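Local coordinates for apical membrane antigen 1-like protein, soluble form (PDB 3ZLE) that probably takes part in host cell invasion by Toxoplasma gondii sporozoites, as a surface protein linked to the moving junction, at residues V134-N139 with N283-V288; S142-P147 with S161-L166; L182-F187 with A278-N283. One frame throughout, in Å; residues are numbered along the deposited sequence.

Overall arrangement
All three contacts lie on the same side of the chain's centre, in the apical membrane antigen 1 region. Contacts 1 and 3, their centres about 13 Å apart, share Asn283, in the long loop between helix 253-262 and strand 303-308. Contact 2 is about 9 Å from contact 1, centre to centre. There Trp286 NE1 probably bonds to Ser161 O and Ser163 N to Phe285 O. The centres of contacts 2 and 3 are about 16 Å apart, and the two meet where Phe187 packs on Ala164 and Gln165. NAG is attached at Asn139 in contact 1. At the nearest atoms, this NAG is about 7 Å from the Trp282 side chain and about 12 Å from that of Tyr146.

Contact 1: V134-N139 with N283-V288; sequences VNPSTN and NDFWPV. With NAG (2-acetamido-2-deoxy-beta-D-glucopyranose), chain M.
Asn135 OD1 is held by two backbone N-H groups, while the same residue rests its CA against Trp286 CH2 at 3.8 Å. Ser137 N donates to OD1 at 2.8 Å and Thr138 N at 3.0 Å. This is an Asx turn extended into an Asx motif. The two donors approach from opposite faces of the amide plane, and Thr138 N stands well above it. With CG anti to the backbone N (chi1 -168°), the amide is turned so that OD1 faces the N-H groups of Ser137 and Thr138.

The turn presents Pro136 to the loop that carries 283-288. The position of this loop is consistent with that of the domain II loop of AMA1 proteins, which packs on domain I. Pro136 fits between two aromatic side chains. Its CD sits over the six-membered ring of Trp286, 3.8 Å from the centroid and only 7° off the ring normal, a CH-pi contact. Its CG lies over the same face, nearer the middle of the indole. On another side, Pro136 CB packs on Phe285 CD2 at 3.7 Å. The Pro136 and Phe285 side chains run past each other in opposite directions.

The indole is fixed by more than the proline. Its NE1 bonds to Ser161 O, Tyr144 stacks on it, and Tyr43 meets it edge to face. These partners tie the 283-288 loop to the loops carrying Ser161 and Tyr144 and to strand 43-45.

Just past the turn, Asn139 carries a covalently attached NAG, so the sugar grows from the same loop. Asn139 is poorly ordered, and the sugar linkage is modelled long, so its fine geometry is doubtful. Back at the indole, Val134 O approaches obliquely, 3.4 Å from Trp286 CZ2.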
loop_
_atom_site.group_PDB
_atom_site.type_symbol
_atom_site.label_atom_id
_atom_site.label_comp_id
_atom_site.label_asym_id
_atom_site.label_seq_id
_atom_site.Cartn_x
_atom_site.Cartn_y
_atom_site.Cartn_z
ATOM N N VAL A 134 10.636 11.131 -19.844
ATOM C CA VAL A 134 11.797 11.755 -20.418
ATOM C C VAL A 134 12.949 11.544 -19.436
ATOM O O VAL A 134 12.793 11.758 -18.244
ATOM C CB VAL A 134 11.562 13.267 -20.598
ATOM C CG1 VAL A 134 12.885 14.006 -20.639
ATOM C CG2 VAL A 134 10.751 13.558 -21.862
ATOM N N ASN A 135 14.085 11.064 -19.914
ATOM C CA ASN A 135 15.199 10.843 -19.013
ATOM C C ASN A 135 15.605 12.159 -18.344
ATOM O O ASN A 135 15.706 13.180 -19.005
ATOM C CB ASN A 135 16.373 10.208 -19.742
ATOM C CG ASN A 135 17.435 9.691 -18.795
ATOM O OD1 ASN A 135 18.189 10.466 -18.214
ATOM N ND2 ASN A 135 17.522 8.379 -18.660
ATOM N N PRO A 136 15.721 12.156 -17.007
ATOM C CA PRO A 136 15.982 13.402 -16.288
ATOM C C PRO A 136 17.457 13.827 -16.362
ATOM O O PRO A 136 17.786 14.961 -16.012
ATOM C CB PRO A 136 15.579 13.073 -14.838
ATOM C CG PRO A 136 15.272 11.605 -14.801
ATOM C CD PRO A 136 15.720 11.000 -16.102
ATOM N N SER A 137 18.322 12.934 -16.848
ATOM C CA SER A 137 19.687 13.307 -17.260
ATOM C C SER A 137 19.797 13.588 -18.761
ATOM O O SER A 137 19.829 14.745 -19.184
ATOM C CB SER A 137 20.690 12.223 -16.861
ATOM O OG SER A 137 20.975 12.295 -15.477
ATOM N N THR A 138 19.816 12.526 -19.565
ATOM C CA THR A 138 20.059 12.657 -21.001
ATOM C C THR A 138 19.059 13.580 -21.660
ATOM O O THR A 138 19.311 14.093 -22.746
ATOM C CB THR A 138 20.058 11.296 -21.726
ATOM O OG1 THR A 138 18.710 10.868 -21.968
ATOM C CG2 THR A 138 20.788 10.253 -20.902
ATOM N N ASN A 139 17.922 13.787 -20.999
ATOM C CA ASN A 139 16.853 14.638 -21.527
ATOM C C ASN A 139 16.125 14.021 -22.754
ATOM O O ASN A 139 15.332 14.692 -23.413
ATOM C CB ASN A 139 17.388 16.066 -21.818
ATOM C CG ASN A 139 16.279 17.110 -21.912
ATOM O OD1 ASN A 139 15.185 16.810 -22.390
ATOM N ND2 ASN A 139 16.562 18.358 -21.494
ATOM N N ASN A 283 19.324 15.754 -9.985
ATOM C CA ASN A 283 18.326 15.303 -10.927
ATOM C C ASN A 283 18.310 13.812 -11.114
ATOM O O ASN A 283 17.795 13.318 -12.097
ATOM C CB ASN A 283 18.449 16.031 -12.256
ATOM C CG ASN A 283 19.791 15.787 -12.944
ATOM O OD1 ASN A 283 20.693 15.166 -12.387
ATOM N ND2 ASN A 283 19.923 16.293 -14.156
ATOM N N ASP A 284 18.783 13.099 -10.108
ATOM C CA ASP A 284 18.651 11.666 -10.061
ATOM C C ASP A 284 17.253 11.253 -9.579
ATOM O O ASP A 284 17.090 10.737 -8.484
ATOM C CB ASP A 284 19.748 11.081 -9.159
ATOM C CG ASP A 284 21.138 11.196 -9.785
ATOM O OD1 ASP A 284 21.223 11.421 -11.015
ATOM O OD2 ASP A 284 22.137 10.999 -9.063
ATOM N N PHE A 285 16.263 11.445 -10.448
ATOM C CA PHE A 285 14.879 11.208 -10.108
ATOM C C PHE A 285 14.547 9.735 -9.996
ATOM O O PHE A 285 13.534 9.392 -9.439
ATOM C CB PHE A 285 13.949 11.892 -11.114
ATOM C CG PHE A 285 14.006 13.403 -11.078
ATOM C CD1 PHE A 285 14.785 14.068 -10.132
ATOM C CD2 PHE A 285 13.342 14.153 -12.032
ATOM C CE1 PHE A 285 14.893 15.445 -10.146
ATOM C CE2 PHE A 285 13.400 15.538 -12.013
ATOM C CZ PHE A 285 14.180 16.189 -11.068
ATOM N N TRP A 286 15.334 8.873 -10.651
ATOM C CA TRP A 286 15.025 7.441 -10.674
ATOM C C TRP A 286 16.192 6.624 -10.112
ATOM O O TRP A 286 17.324 6.814 -10.513
ATOM C CB TRP A 286 14.662 6.953 -12.106
ATOM C CG TRP A 286 13.720 7.867 -12.955
ATOM C CD1 TRP A 286 12.829 8.778 -12.494
ATOM C CD2 TRP A 286 13.566 7.850 -14.395
ATOM N NE1 TRP A 286 12.160 9.387 -13.551
ATOM C CE2 TRP A 286 12.645 8.880 -14.728
ATOM C CE3 TRP A 286 14.232 7.183 -15.433
ATOM C CZ2 TRP A 286 12.318 9.198 -16.043
ATOM C CZ3 TRP A 286 13.889 7.484 -16.760
ATOM C CH2 TRP A 286 12.922 8.482 -17.050
ATOM N N PRO A 287 15.898 5.652 -9.236
ATOM C CA PRO A 287 16.929 4.822 -8.638
ATOM C C PRO A 287 17.593 3.957 -9.691
ATOM O O PRO A 287 16.901 3.283 -10.457
ATOM C CB PRO A 287 16.140 3.944 -7.653
ATOM C CG PRO A 287 14.948 4.774 -7.305
ATOM C CD PRO A 287 14.593 5.478 -8.572
ATOM N N VAL A 288 18.926 3.942 -9.722
ATOM C CA VAL A 288 19.579 3.098 -10.717
ATOM C C VAL A 288 19.502 1.620 -10.352
ATOM O O VAL A 288 19.529 1.253 -9.169
ATOM C CB VAL A 288 21.002 3.599 -11.192
ATOM C CG1 VAL A 288 21.446 4.872 -10.489
ATOM C CG2 VAL A 288 22.053 2.493 -11.155
HETATM C C1 NAG M . 17.916 19.276 -21.074
HETATM C C2 NAG M . 19.361 19.754 -21.002
HETATM C C3 NAG M . 19.449 21.140 -20.375
HETATM C C4 NAG M . 18.457 22.098 -21.026
HETATM C C5 NAG M . 17.066 21.480 -21.092
HETATM C C6 NAG M . 16.090 22.406 -21.809
HETATM C C7 NAG M . 21.245 18.244 -20.751
HETATM C C8 NAG M . 21.151 17.851 -22.196
HETATM N N2 NAG M . 20.157 18.813 -20.238
HETATM O O3 NAG M . 20.777 21.651 -20.531
HETATM O O4 NAG M . 18.403 23.313 -20.271
HETATM O O5 NAG M . 17.133 20.234 -21.783
HETATM O O6 NAG M . 14.763 22.164 -21.327
HETATM O O7 NAG M . 22.253 18.057 -20.091
#

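Contact 2: S142-P147 with S161-L166; sequences STYKYP and SVSAQL
Tyr146 packs on Ser161 through its CD1, CE1 and CZ atoms. Its CB does not itself reach 161-166. The first torsion sets CG anti to the carbonyl carbon (chi1 -59°), and from there the ring swings towards the serine. CD1 meets Ser161 CA at 3.6 Å. CE1, the next atom out, has Ser161 CB at the same distance and CA slightly closer. CZ is 4.0 Å from Ser161 CB. The approach is oblique to the ring. At the tip, OH bonds to Val134 N, so the polar end is satisfied by an earlier part of the same loop.

The two segments flank the antiparallel pair of strands 148-151 and 156-159. One leads into the first strand and the other follows the second, so their packing closes the base of this hairpin in the five-stranded sheet.

A second tyrosine works beside the first. Tyr144 OH comes within 2.7 Å of Ser163 OG, a close approach of two hydroxyls, with OG at the ring edge, near its plane. Tyr144 OH also bonds to Arg44 O, its stronger partner. Ser163 CB also lies 4.1 Å from Pro147 CD.

The backbone on each side is shaped by a local bond. Ser142 OG accepts from Tyr144 N at 3.0 Å, an ST turn that leads into Tyr144, and Glu41 OE1 also bonds to this hydroxyl. Gln165 NE2 donates to Ser163 O at 3.0 Å, with the acceptor close to its amide plane. The other end of that amide, OE1, is bonded to Lys55 NZ and Asp35 N.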
loop_
_atom_site.group_PDB
_atom_site.type_symbol
_atom_site.label_atom_id
_atom_site.label_comp_id
_atom_site.label_asym_id
_atom_site.label_seq_id
_atom_site.Cartn_x
_atom_site.Cartn_y
_atom_site.Cartn_z
ATOM N N SER A 142 11.893 8.239 -23.093
ATOM C CA SER A 142 12.213 6.939 -22.476
ATOM C C SER A 142 10.937 6.084 -22.468
ATOM O O SER A 142 9.850 6.630 -22.629
ATOM C CB SER A 142 12.692 7.180 -21.031
ATOM O OG SER A 142 12.677 5.998 -20.256
ATOM N N THR A 143 11.067 4.761 -22.270
ATOM C CA THR A 143 9.884 3.864 -22.070
ATOM C C THR A 143 9.543 3.655 -20.572
ATOM O O THR A 143 8.651 2.853 -20.223
ATOM C CB THR A 143 10.108 2.464 -22.699
ATOM O OG1 THR A 143 11.046 1.719 -21.904
ATOM C CG2 THR A 143 10.635 2.584 -24.150
ATOM N N TYR A 144 10.369 4.236 -19.709
ATOM C CA TYR A 144 10.120 4.267 -18.260
ATOM C C TYR A 144 8.686 4.705 -17.972
ATOM O O TYR A 144 8.199 5.654 -18.574
ATOM C CB TYR A 144 11.083 5.265 -17.603
ATOM C CG TYR A 144 11.201 5.119 -16.104
ATOM C CD1 TYR A 144 12.072 4.206 -15.553
ATOM C CD2 TYR A 144 10.493 5.962 -15.237
ATOM C CE1 TYR A 144 12.207 4.076 -14.185
ATOM C CE2 TYR A 144 10.590 5.810 -13.878
ATOM C CZ TYR A 144 11.458 4.864 -13.345
ATOM O OH TYR A 144 11.600 4.716 -11.966
ATOM N N LYS A 145 8.035 4.059 -17.009
ATOM C CA LYS A 145 6.715 4.528 -16.539
ATOM C C LYS A 145 6.762 5.188 -15.153
ATOM O O LYS A 145 7.059 4.528 -14.153
ATOM C CB LYS A 145 5.727 3.375 -16.506
ATOM C CG LYS A 145 5.630 2.592 -17.796
ATOM C CD LYS A 145 4.729 3.295 -18.764
ATOM C CE LYS A 145 4.280 2.314 -19.842
ATOM N NZ LYS A 145 4.006 3.072 -21.079
ATOM N N TYR A 146 6.300 6.437 -15.092
ATOM C CA TYR A 146 6.067 7.157 -13.829
ATOM C C TYR A 146 4.997 6.523 -12.939
ATOM O O TYR A 146 4.067 5.881 -13.441
ATOM C CB TYR A 146 5.642 8.591 -14.126
ATOM C CG TYR A 146 6.646 9.392 -14.927
ATOM C CD1 TYR A 146 7.979 9.550 -14.491
ATOM C CD2 TYR A 146 6.255 10.057 -16.090
ATOM C CE1 TYR A 146 8.862 10.419 -15.168
ATOM C CE2 TYR A 146 7.131 10.910 -16.765
ATOM C CZ TYR A 146 8.431 11.073 -16.329
ATOM O OH TYR A 146 9.315 11.889 -17.084
ATOM N N PRO A 147 5.138 6.661 -11.609
ATOM C CA PRO A 147 4.052 6.316 -10.691
ATOM C C PRO A 147 3.085 7.493 -10.566
ATOM O O PRO A 147 3.419 8.606 -10.973
ATOM C CB PRO A 147 4.780 6.143 -9.345
ATOM C CG PRO A 147 5.928 7.097 -9.436
ATOM C CD PRO A 147 6.380 7.014 -10.881
ATOM N N SER A 161 7.390 12.560 -11.571
ATOM C CA SER A 161 8.622 12.263 -12.261
ATOM C C SER A 161 9.747 11.795 -11.324
ATOM O O SER A 161 10.728 11.214 -11.784
ATOM C CB SER A 161 9.039 13.424 -13.141
ATOM O OG SER A 161 9.503 14.481 -12.347
ATOM N N VAL A 162 9.530 11.896 -10.016
ATOM C CA VAL A 162 10.462 11.305 -9.066
ATOM C C VAL A 162 9.908 10.011 -8.527
ATOM O O VAL A 162 8.861 10.000 -7.908
ATOM C CB VAL A 162 10.796 12.267 -7.902
ATOM C CG1 VAL A 162 11.838 11.673 -6.969
ATOM C CG2 VAL A 162 11.292 13.591 -8.453
ATOM N N SER A 163 10.634 8.921 -8.735
ATOM C CA SER A 163 10.120 7.574 -8.432
ATOM C C SER A 163 10.794 6.996 -7.219
ATOM O O SER A 163 10.392 5.927 -6.745
ATOM C CB SER A 163 10.297 6.631 -9.605
ATOM O OG SER A 163 11.625 6.643 -10.085
ATOM N N ALA A 164 11.908 7.626 -6.817
ATOM C CA ALA A 164 12.539 7.407 -5.511
ATOM C C ALA A 164 11.551 7.572 -4.386
ATOM O O ALA A 164 10.707 8.473 -4.403
ATOM C CB ALA A 164 13.715 8.381 -5.315
ATOM N N GLN A 165 11.589 6.652 -3.439
ATOM C CA GLN A 165 10.680 6.719 -2.337
ATOM C C GLN A 165 11.405 6.839 -1.011
ATOM O O GLN A 165 10.835 7.316 -0.037
ATOM C CB GLN A 165 9.763 5.500 -2.327
ATOM C CG GLN A 165 8.808 5.499 -3.486
ATOM C CD GLN A 165 8.529 4.120 -3.994
ATOM O OE1 GLN A 165 7.776 3.366 -3.383
ATOM N NE2 GLN A 165 9.088 3.795 -5.146
ATOM N N LEU A 166 12.636 6.330 -0.948
ATOM C CA LEU A 166 13.354 6.329 0.326
ATOM C C LEU A 166 14.793 6.797 0.183
ATOM O O LEU A 166 15.589 6.186 -0.533
ATOM C CB LEU A 166 13.256 4.969 1.051
ATOM C CG LEU A 166 14.231 4.741 2.218
ATOM C CD1 LEU A 166 13.808 5.616 3.391
ATOM C CD2 LEU A 166 14.264 3.271 2.652
#

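Contact 3: L182-F187 with A278-N283; sequences LTWACF and AQKNWN
Trp184 NE1 donates to Asn281 O at 2.7 Å. The bond is nearly straight, 174° at the hydrogen. The oxygen lies in the indole plane, but the N-H comes in from above the carbonyl plane. One face of the same indole is covered by Lys280, whose bent chain brings CE over it. Lys280 NZ lies 4.9 Å from the centroid of the six-membered ring, 12° off the normal, a cation-pi contact.

Beside this, Thr183 CG2 packs on Trp282 CA at 3.6 Å. Thr183 N and OG1 also bond to Gln279 OE1, but that oxygen is modelled too close to the threonine, so its position is doubtful.

In the second shell, Asp284 OD2 accepts from Asn281 N and so steadies the backbone that offers the carbonyl. Thr183 OG1 has Lys82 NZ as another partner. The Trp184 backbone bonds to Ser174, close to the disulfide of Cys186 with Cys173. The contact thus joins the run leading into strand 187-191 to the surface loop between helix 253-262 and strand 303-308.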
loop_
_atom_site.group_PDB
_atom_site.type_symbol
_atom_site.label_atom_id
_atom_site.label_comp_id
_atom_site.label_asym_id
_atom_site.label_seq_id
_atom_site.Cartn_x
_atom_site.Cartn_y
_atom_site.Cartn_z
ATOM N N LEU A 182 23.892 19.622 1.608
ATOM C CA LEU A 182 23.412 18.495 0.801
ATOM C C LEU A 182 22.333 18.887 -0.217
ATOM O O LEU A 182 21.438 19.698 0.071
ATOM C CB LEU A 182 22.981 17.316 1.676
ATOM C CG LEU A 182 24.126 16.554 2.375
ATOM C CD1 LEU A 182 23.591 15.661 3.479
ATOM C CD2 LEU A 182 24.973 15.725 1.412
ATOM N N THR A 183 22.505 18.413 -1.447
ATOM C CA THR A 183 21.558 18.730 -2.549
ATOM C C THR A 183 20.131 18.243 -2.256
ATOM O O THR A 183 19.144 18.913 -2.583
ATOM C CB THR A 183 22.007 18.066 -3.855
ATOM O OG1 THR A 183 23.292 18.553 -4.225
ATOM C CG2 THR A 183 21.035 18.303 -4.961
ATOM N N TRP A 184 20.033 17.056 -1.687
ATOM C CA TRP A 184 18.724 16.433 -1.426
ATOM C C TRP A 184 18.424 16.376 0.057
ATOM O O TRP A 184 19.226 15.880 0.828
ATOM C CB TRP A 184 18.744 14.995 -1.937
ATOM C CG TRP A 184 18.566 14.876 -3.407
ATOM C CD1 TRP A 184 19.558 14.796 -4.351
ATOM C CD2 TRP A 184 17.332 14.630 -4.099
ATOM N NE1 TRP A 184 19.007 14.603 -5.599
ATOM C CE2 TRP A 184 17.643 14.504 -5.473
ATOM C CE3 TRP A 184 15.990 14.558 -3.699
ATOM C CZ2 TRP A 184 16.663 14.295 -6.445
ATOM C CZ3 TRP A 184 15.009 14.341 -4.678
ATOM C CH2 TRP A 184 15.358 14.220 -6.031
ATOM N N ALA A 185 17.203 16.717 0.432
ATOM C CA ALA A 185 16.737 16.421 1.767
ATOM C C ALA A 185 16.297 14.967 1.834
ATOM O O ALA A 185 15.985 14.351 0.803
ATOM C CB ALA A 185 15.588 17.352 2.148
ATOM N N CYS A 186 16.226 14.422 3.047
ATOM C CA CYS A 186 15.887 13.016 3.216
ATOM C C CYS A 186 14.390 12.861 3.086
ATOM O O CYS A 186 13.644 13.827 3.224
ATOM C CB CYS A 186 16.306 12.494 4.594
ATOM S SG CYS A 186 18.086 12.548 4.977
ATOM N N PHE A 187 13.949 11.632 2.910
ATOM C CA PHE A 187 12.554 11.357 2.760
ATOM C C PHE A 187 12.267 9.879 2.881
ATOM O O PHE A 187 13.111 9.019 2.554
ATOM C CB PHE A 187 12.007 11.951 1.443
ATOM C CG PHE A 187 12.690 11.415 0.189
ATOM C CD1 PHE A 187 12.286 10.199 -0.372
ATOM C CD2 PHE A 187 13.648 12.189 -0.493
ATOM C CE1 PHE A 187 12.878 9.716 -1.545
ATOM C CE2 PHE A 187 14.242 11.721 -1.679
ATOM C CZ PHE A 187 13.829 10.492 -2.224
ATOM N N ALA A 278 28.978 8.297 -4.053
ATOM C CA ALA A 278 28.928 9.751 -4.043
ATOM C C ALA A 278 27.485 10.242 -3.881
ATOM O O ALA A 278 26.526 9.465 -3.993
ATOM C CB ALA A 278 29.568 10.327 -5.307
ATOM N N GLN A 279 27.348 11.523 -3.558
ATOM C CA GLN A 279 26.045 12.164 -3.443
ATOM C C GLN A 279 25.239 12.015 -4.738
ATOM O O GLN A 279 25.785 12.149 -5.838
ATOM C CB GLN A 279 26.239 13.643 -3.119
ATOM C CG GLN A 279 25.029 14.320 -2.501
ATOM C CD GLN A 279 25.087 15.830 -2.634
ATOM O OE1 GLN A 279 24.112 16.459 -3.033
ATOM N NE2 GLN A 279 26.255 16.413 -2.351
ATOM N N LYS A 280 23.942 11.748 -4.603
ATOM C CA LYS A 280 23.024 11.861 -5.733
ATOM C C LYS A 280 23.159 13.255 -6.353
ATOM O O LYS A 280 23.527 14.210 -5.676
ATOM C CB LYS A 280 21.572 11.616 -5.283
ATOM C CG LYS A 280 21.356 10.349 -4.461
ATOM C CD LYS A 280 20.113 9.591 -4.917
ATOM C CE LYS A 280 18.832 10.350 -4.590
ATOM N NZ LYS A 280 17.603 9.664 -5.090
ATOM N N ASN A 281 22.945 13.353 -7.659
ATOM C CA ASN A 281 22.884 14.650 -8.316
ATOM C C ASN A 281 21.485 15.233 -8.200
ATOM O O ASN A 281 20.538 14.531 -7.840
ATOM C CB ASN A 281 23.286 14.517 -9.789
ATOM C CG ASN A 281 24.747 14.138 -9.956
ATOM O OD1 ASN A 281 25.638 14.937 -9.670
ATOM N ND2 ASN A 281 24.998 12.881 -10.293
ATOM N N TRP A 282 21.349 16.510 -8.502
ATOM C CA TRP A 282 20.088 17.195 -8.226
ATOM C C TRP A 282 18.968 16.556 -8.993
ATOM O O TRP A 282 17.799 16.838 -8.747
ATOM C CB TRP A 282 20.163 18.668 -8.611
ATOM C CG TRP A 282 20.288 18.891 -10.087
ATOM C CD1 TRP A 282 21.433 18.863 -10.813
ATOM C CD2 TRP A 282 19.229 19.206 -11.014
ATOM N NE1 TRP A 282 21.163 19.113 -12.143
ATOM C CE2 TRP A 282 19.823 19.351 -12.290
ATOM C CE3 TRP A 282 17.835 19.303 -10.903
ATOM C CZ2 TRP A 282 19.085 19.667 -13.430
ATOM C CZ3 TRP A 282 17.095 19.607 -12.042
ATOM C CH2 TRP A 282 17.727 19.782 -13.293
ATOM N N ASN A 283 19.324 15.754 -9.985
ATOM C CA ASN A 283 18.326 15.303 -10.927
ATOM C C ASN A 283 18.310 13.812 -11.114
ATOM O O ASN A 283 17.795 13.318 -12.097
ATOM C CB ASN A 283 18.449 16.031 -12.256
ATOM C CG ASN A 283 19.791 15.787 -12.944
ATOM O OD1 ASN A 283 20.693 15.166 -12.387
ATOM N ND2 ASN A 283 19.923 16.293 -14.156
HETATM O O HOH W 1 21.957 14.918 -1.170
#